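Local coordinates for putative uncharacterized protein (Pseudomonas phage 201phi2-1, PDB 3R4V) that is of unknown function but belongs to the phage tubulin-like proteins and holds guanosine-5'-diphosphate in its nucleotide pocket, at residues Ala120-Ser123 / Thr124-Gly128; Leu178-Gln181 / Asn182-Arg185. One frame throughout, in Å; residues are numbered along the deposited sequence.

Contact 1 of 2, residues Ala120-Ser123 / Thr124-Gly128; sequences AMES and TDNLG. With GDP (guanosine-5'-diphosphate), chain B.
At the ribose end of the GDP pocket, where strand 113-119 gives way to helix 124-144, Glu122 and Ser123 are tied to Asn126 across an N-terminal helix cap. Ser123 is the N-cap: its OG accepts from Asn126 N at 3.1 Å, nearly straight at 171°. With chi1 at 59°, OG lies between the backbone N and the carbonyl carbon of Ser123, which turns it to the amide of Asn126 in the first turn. Leu127 N donates to Ser123 O at 3.1 Å, the first regular bond of the helix. Asn126 OD1 takes Glu122 N on an in-plane lone pair at 3.1 Å, although that bond is bent to 136°. The same OD1 also accepts from GDP O2' at 2.9 Å and, weakly, from O3'. Its amide partner ND2 donates to GDP O3' at 3.1 Å. Glu122 CG packs 3.4 Å from GDP O2', while its carboxylate reaches Tyr161 through OE2. On the apolar side, Met121 SD meets Leu127 CD2 at 3.7 Å, the two side chains crossing at about a right angle. Gripping both ribose hydroxyls, the amide has its rotation fixed by a donor and an acceptor together, and the loop's own backbone helps to orient it.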
ATOM      1  N   ALA A 120       2.998   9.390  -3.743  1.00 17.72           N
ATOM      2  CA  ALA A 120       3.197  10.075  -5.022  1.00 19.87           C
ATOM      3  C   ALA A 120       3.516  11.542  -4.773  1.00 22.59           C
ATOM      4  O   ALA A 120       2.927  12.170  -3.891  1.00 23.09           O
ATOM      5  CB  ALA A 120       1.944   9.951  -5.887  1.00 23.08           C
ATOM      6  N   MET A 121       4.422  12.109  -5.564  1.00 25.28           N
ATOM      7  CA  MET A 121       5.002  13.391  -5.184  1.00 29.19           C
ATOM      8  C   MET A 121       4.987  14.442  -6.291  1.00 32.36           C
ATOM      9  O   MET A 121       5.560  15.515  -6.116  1.00 37.43           O
ATOM     10  CB  MET A 121       6.448  13.198  -4.702  1.00 29.48           C
ATOM     11  CG  MET A 121       6.634  12.184  -3.584  1.00 35.81           C
ATOM     12  SD  MET A 121       5.875  12.721  -2.050  1.00 43.02           S
ATOM     13  CE  MET A 121       6.324  11.368  -0.963  1.00 32.82           C
ATOM     14  N   GLU A 122       4.340  14.147  -7.415  1.00 30.44           N
ATOM     15  CA  GLU A 122       4.411  15.026  -8.587  1.00 36.87           C
ATOM     16  C   GLU A 122       3.828  16.427  -8.382  1.00 38.42           C
ATOM     17  O   GLU A 122       4.372  17.419  -8.878  1.00 37.67           O
ATOM     18  CB  GLU A 122       3.693  14.387  -9.783  1.00 37.70           C
ATOM     19  CG  GLU A 122       4.297  13.107 -10.320  1.00 45.20           C
ATOM     20  CD  GLU A 122       3.569  12.623 -11.570  1.00 55.05           C
ATOM     21  OE1 GLU A 122       2.573  13.272 -11.961  1.00 47.78           O
ATOM     22  OE2 GLU A 122       3.986  11.600 -12.161  1.00 59.42           O
ATOM     23  N   SER A 123       2.705  16.504  -7.678  1.00 28.62           N
ATOM     24  CA  SER A 123       1.859  17.691  -7.726  1.00 24.83           C
ATOM     25  C   SER A 123       1.152  17.888  -6.395  1.00 31.62           C
ATOM     26  O   SER A 123       1.151  16.990  -5.566  1.00 24.76           O
ATOM     27  CB  SER A 123       0.793  17.497  -8.800  1.00 30.71           C
ATOM     28  OG  SER A 123       0.025  16.343  -8.496  1.00 33.01           O
ATOM     29  N   THR A 124       0.527  19.045  -6.192  1.00 29.81           N
ATOM     30  CA  THR A 124      -0.252  19.221  -4.964  1.00 29.36           C
ATOM     31  C   THR A 124      -1.469  18.282  -4.946  1.00 29.76           C
ATOM     32  O   THR A 124      -1.959  17.908  -3.876  1.00 28.92           O
ATOM     33  CB  THR A 124      -0.692  20.686  -4.745  1.00 26.79           C
ATOM     34  OG1 THR A 124      -1.330  21.186  -5.926  1.00 27.92           O
ATOM     35  CG2 THR A 124       0.509  21.571  -4.426  1.00 27.90           C
ATOM     36  N   ASP A 125      -1.960  17.898  -6.126  1.00 28.10           N
ATOM     37  CA  ASP A 125      -3.043  16.905  -6.189  1.00 24.98           C
ATOM     38  C   ASP A 125      -2.585  15.553  -5.626  1.00 24.78           C
ATOM     39  O   ASP A 125      -3.281  14.947  -4.809  1.00 23.59           O
ATOM     40  CB  ASP A 125      -3.555  16.716  -7.623  1.00 26.85           C
ATOM     41  CG  ASP A 125      -4.455  17.852  -8.085  1.00 39.85           C
ATOM     42  OD1 ASP A 125      -4.719  17.925  -9.302  1.00 47.41           O
ATOM     43  OD2 ASP A 125      -4.893  18.671  -7.245  1.00 44.10           O
ATOM     44  N   ASN A 126      -1.428  15.078  -6.079  1.00 23.76           N
ATOM     45  CA  ASN A 126      -0.849  13.845  -5.550  1.00 21.83           C
ATOM     46  C   ASN A 126      -0.697  13.944  -4.031  1.00 21.48           C
ATOM     47  O   ASN A 126      -1.055  13.030  -3.289  1.00 22.16           O
ATOM     48  CB  ASN A 126       0.553  13.615  -6.126  1.00 22.28           C
ATOM     49  CG  ASN A 126       0.553  12.903  -7.483  1.00 27.02           C
ATOM     50  OD1 ASN A 126       1.609  12.742  -8.093  1.00 31.93           O
ATOM     51  ND2 ASN A 126      -0.612  12.478  -7.948  1.00 26.26           N
ATOM     52  N   LEU A 127      -0.139  15.062  -3.575  1.00 21.49           N
ATOM     53  CA  LEU A 127       0.199  15.203  -2.158  1.00 21.95           C
ATOM     54  C   LEU A 127      -1.060  15.266  -1.320  1.00 23.09           C
ATOM     55  O   LEU A 127      -1.118  14.673  -0.258  1.00 20.52           O
ATOM     56  CB  LEU A 127       1.070  16.438  -1.917  1.00 21.59           C
ATOM     57  CG  LEU A 127       2.470  16.335  -2.527  1.00 24.26           C
ATOM     58  CD1 LEU A 127       3.170  17.683  -2.537  1.00 22.17           C
ATOM     59  CD2 LEU A 127       3.297  15.309  -1.775  1.00 24.28           C
ATOM     60  N   GLY A 128      -2.066  15.994  -1.799  1.00 20.34           N
ATOM     61  CA  GLY A 128      -3.356  16.025  -1.129  1.00 20.93           C
ATOM     62  C   GLY A 128      -3.985  14.648  -1.070  1.00 19.03           C
ATOM     63  O   GLY A 128      -4.533  14.248  -0.053  1.00 24.78           O
TER
HETATM   64  PB  GDP B 400      -4.756   5.759 -10.216  1.00 24.95           P
HETATM   65  O1B GDP B 400      -4.889   4.849 -11.417  1.00 20.27           O
HETATM   66  O2B GDP B 400      -4.825   4.911  -8.974  1.00 25.05           O
HETATM   67  O3B GDP B 400      -5.848   6.821 -10.237  1.00 22.68           O
HETATM   68  O3A GDP B 400      -3.366   6.547 -10.288  1.00 22.53           O
HETATM   69  PA  GDP B 400      -1.921   5.912 -10.602  1.00 24.15           P
HETATM   70  O1A GDP B 400      -1.788   5.420 -12.034  1.00 25.96           O
HETATM   71  O2A GDP B 400      -1.582   4.839  -9.607  1.00 26.17           O
HETATM   72  O5' GDP B 400      -1.025   7.197 -10.409  1.00 19.85           O
HETATM   73  C5' GDP B 400      -1.041   7.955  -9.187  1.00 19.54           C
HETATM   74  C4' GDP B 400       0.294   8.663  -8.986  1.00 23.49           C
HETATM   75  O4' GDP B 400       1.304   7.697  -8.665  1.00 24.22           O
HETATM   76  C3' GDP B 400       0.799   9.365 -10.237  1.00 26.45           C
HETATM   77  O3' GDP B 400       0.375  10.724 -10.252  1.00 23.04           O
HETATM   78  C2' GDP B 400       2.303   9.272 -10.098  1.00 23.43           C
HETATM   79  O2' GDP B 400       2.788  10.304  -9.240  1.00 28.23           O
HETATM   80  C1' GDP B 400       2.534   7.976  -9.353  1.00 24.88           C
HETATM   81  N9  GDP B 400       2.726   6.817 -10.250  1.00 30.46           N
HETATM   82  C8  GDP B 400       2.080   6.550 -11.411  1.00 26.88           C
HETATM   83  N7  GDP B 400       2.489   5.363 -11.929  1.00 29.06           N
HETATM   84  C5  GDP B 400       3.396   4.837 -11.076  1.00 29.28           C
HETATM   85  C6  GDP B 400       4.212   3.605 -10.999  1.00 27.17           C
HETATM   86  O6  GDP B 400       4.147   2.740 -11.895  1.00 32.05           O
HETATM   87  N1  GDP B 400       5.026   3.454  -9.937  1.00 25.03           N
HETATM   88  C2  GDP B 400       5.112   4.379  -8.955  1.00 25.30           C
HETATM   89  N2  GDP B 400       5.942   4.175  -7.899  1.00 25.78           N
HETATM   90  N3  GDP B 400       4.389   5.524  -8.962  1.00 23.60           N
HETATM   91  C4  GDP B 400       3.533   5.795  -9.973  1.00 31.18           C

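Contact 2 of 2, residues Leu178-Gln181 / Asn182-Arg185; sequences LVNQ and NHGR
Leu178 O, at the end of helix 161-178, lies at the edge of the His183 imidazole, 3.4 Å from CD2. The Leu178 side chain leads the other way, toward Leu230 and Leu232 of strand 228-233 and Trp194 of helix 188-195. Val179 is the first residue to leave helical geometry, and the turn that follows brings His183 back beside the helix end. Asn180 contributes most through OD1. The first torsion of Asn180 (85°) folds the amide back over its own backbone, which lets OD1 accept from Asn182 N at 2.9 Å. This link from a side-chain oxygen to the amide two residues on defines an Asx turn. The donor sits well above the carbonyl plane, 39° out of it, and the N-H points at OD1 with an angle of 147°. The same OD1 lies over one face of the His183 ring, 3.1 Å above its plane and displaced toward the rim. His183 NE2 is only 3.2 Å from it, but the angle is too poor for a hydrogen bond; NE2 donates instead to Leu177 O. Asn180 ND2 and Asn182 ND2 both bond to Asp257 OD2. Gln181, at the middle of the turn, adopts positive phi and sends NE2 to Asp82.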
ATOM      1  N   LEU A 178       7.363 -15.325   3.321  1.00 23.64           N
ATOM      2  CA  LEU A 178       7.013 -15.347   4.739  1.00 24.80           C
ATOM      3  C   LEU A 178       5.779 -16.199   5.010  1.00 21.85           C
ATOM      4  O   LEU A 178       5.780 -17.010   5.945  1.00 25.77           O
ATOM      5  CB  LEU A 178       6.783 -13.921   5.260  1.00 21.61           C
ATOM      6  CG  LEU A 178       6.224 -13.791   6.687  1.00 21.20           C
ATOM      7  CD1 LEU A 178       7.222 -14.364   7.694  1.00 18.65           C
ATOM      8  CD2 LEU A 178       5.878 -12.330   7.040  1.00 17.98           C
ATOM      9  N   VAL A 179       4.724 -16.003   4.214  1.00 21.39           N
ATOM     10  CA  VAL A 179       3.429 -16.637   4.474  1.00 25.60           C
ATOM     11  C   VAL A 179       3.208 -17.936   3.673  1.00 34.81           C
ATOM     12  O   VAL A 179       2.080 -18.405   3.538  1.00 36.23           O
ATOM     13  CB  VAL A 179       2.257 -15.622   4.288  1.00 19.54           C
ATOM     14  CG1 VAL A 179       2.533 -14.373   5.125  1.00 27.41           C
ATOM     15  CG2 VAL A 179       2.122 -15.225   2.827  1.00 22.30           C
ATOM     16  N   ASN A 180       4.292 -18.529   3.174  1.00 31.72           N
ATOM     17  CA  ASN A 180       4.182 -19.766   2.390  1.00 28.61           C
ATOM     18  C   ASN A 180       3.965 -21.057   3.211  1.00 32.99           C
ATOM     19  O   ASN A 180       3.833 -22.143   2.647  1.00 31.04           O
ATOM     20  CB  ASN A 180       5.361 -19.911   1.413  1.00 26.41           C
ATOM     21  CG  ASN A 180       6.613 -20.544   2.054  1.00 32.64           C
ATOM     22  OD1 ASN A 180       6.642 -20.870   3.243  1.00 31.74           O
ATOM     23  ND2 ASN A 180       7.650 -20.726   1.242  1.00 34.25           N
ATOM     24  N   GLN A 181       3.929 -20.921   4.535  1.00 31.39           N
ATOM     25  CA  GLN A 181       3.523 -21.990   5.453  1.00 35.39           C
ATOM     26  C   GLN A 181       4.480 -23.178   5.468  1.00 44.00           C
ATOM     27  O   GLN A 181       4.131 -24.264   5.933  1.00 44.28           O
ATOM     28  CB  GLN A 181       2.083 -22.445   5.163  1.00 40.05           C
ATOM     29  CG  GLN A 181       1.050 -21.317   5.280  1.00 30.66           C
ATOM     30  CD  GLN A 181      -0.389 -21.778   5.087  1.00 39.04           C
ATOM     31  OE1 GLN A 181      -0.698 -22.959   5.212  1.00 45.27           O
ATOM     32  NE2 GLN A 181      -1.275 -20.837   4.779  1.00 35.40           N
ATOM     33  N   ASN A 182       5.694 -22.955   4.977  1.00 33.61           N
ATOM     34  CA  ASN A 182       6.678 -24.020   4.843  1.00 34.14           C
ATOM     35  C   ASN A 182       7.864 -23.874   5.802  1.00 37.10           C
ATOM     36  O   ASN A 182       8.866 -24.590   5.685  1.00 43.57           O
ATOM     37  CB  ASN A 182       7.157 -24.093   3.386  1.00 36.41           C
ATOM     38  CG  ASN A 182       8.122 -25.240   3.138  1.00 48.34           C
ATOM     39  OD1 ASN A 182       7.787 -26.405   3.347  1.00 50.54           O
ATOM     40  ND2 ASN A 182       9.324 -24.915   2.674  1.00 49.67           N
ATOM     41  N   HIS A 183       7.747 -22.958   6.761  1.00 33.65           N
ATOM     42  CA  HIS A 183       8.843 -22.698   7.691  1.00 33.04           C
ATOM     43  C   HIS A 183       8.657 -23.417   9.023  1.00 36.20           C
ATOM     44  O   HIS A 183       7.545 -23.501   9.546  1.00 40.22           O
ATOM     45  CB  HIS A 183       8.986 -21.198   7.930  1.00 35.89           C
ATOM     46  CG  HIS A 183       8.943 -20.392   6.675  1.00 31.87           C
ATOM     47  ND1 HIS A 183       9.729 -20.686   5.579  1.00 30.50           N
ATOM     48  CD2 HIS A 183       8.198 -19.317   6.332  1.00 24.52           C
ATOM     49  CE1 HIS A 183       9.472 -19.817   4.617  1.00 32.78           C
ATOM     50  NE2 HIS A 183       8.546 -18.977   5.048  1.00 30.20           N
ATOM     51  N   GLY A 184       9.749 -23.929   9.575  1.00 35.84           N
ATOM     52  CA  GLY A 184       9.692 -24.558  10.877  1.00 35.25           C
ATOM     53  C   GLY A 184       9.287 -23.560  11.945  1.00 39.82           C
ATOM     54  O   GLY A 184       9.717 -22.404  11.915  1.00 36.56           O
ATOM     55  N   ARG A 185       8.450 -24.011  12.880  1.00 42.12           N
ATOM     56  CA  ARG A 185       8.042 -23.207  14.035  1.00 41.85           C
ATOM     57  C   ARG A 185       7.005 -22.122  13.734  1.00 40.96           C
ATOM     58  O   ARG A 185       6.456 -21.522  14.654  1.00 52.11           O
ATOM     59  CB  ARG A 185       9.266 -22.600  14.728  1.00 39.96           C
ATOM     60  CG  ARG A 185      10.141 -23.641  15.411  1.00 55.10           C
ATOM     61  CD  ARG A 185      11.567 -23.165  15.611  1.00 59.19           C
ATOM     62  NE  ARG A 185      11.653 -21.985  16.463  1.00 57.66           N
ATOM     63  CZ  ARG A 185      12.797 -21.396  16.796  1.00 54.92           C
ATOM     64  NH1 ARG A 185      13.950 -21.887  16.350  1.00 50.36           N
ATOM     65  NH2 ARG A 185      12.788 -20.321  17.575  1.00 52.57           N
TER

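In the fold
The two contacts lie on opposite sides of the chain's centre, with their own centres 39 Å apart and their nearest atoms about 24 Å apart, so they do not touch. Both are local and partly buried, but contact 2 is the more peripheral, its centre about 23 Å from that of the chain against about 16 Å. Contact 1 begins a helix, 124-144, whereas contact 2 starts on the last residue of another, 161-178, and runs into the loop after it. In each, an asparagine side-chain oxygen accepts from a backbone amide. In contact 1 that oxygen also serves a ligand, and helix 274-294 packs against Thr124 and Leu127. Contact 2 holds no ligand; its polar ends go to Asp82 and Asp257, beside strand 247-252, an edge strand within this chain.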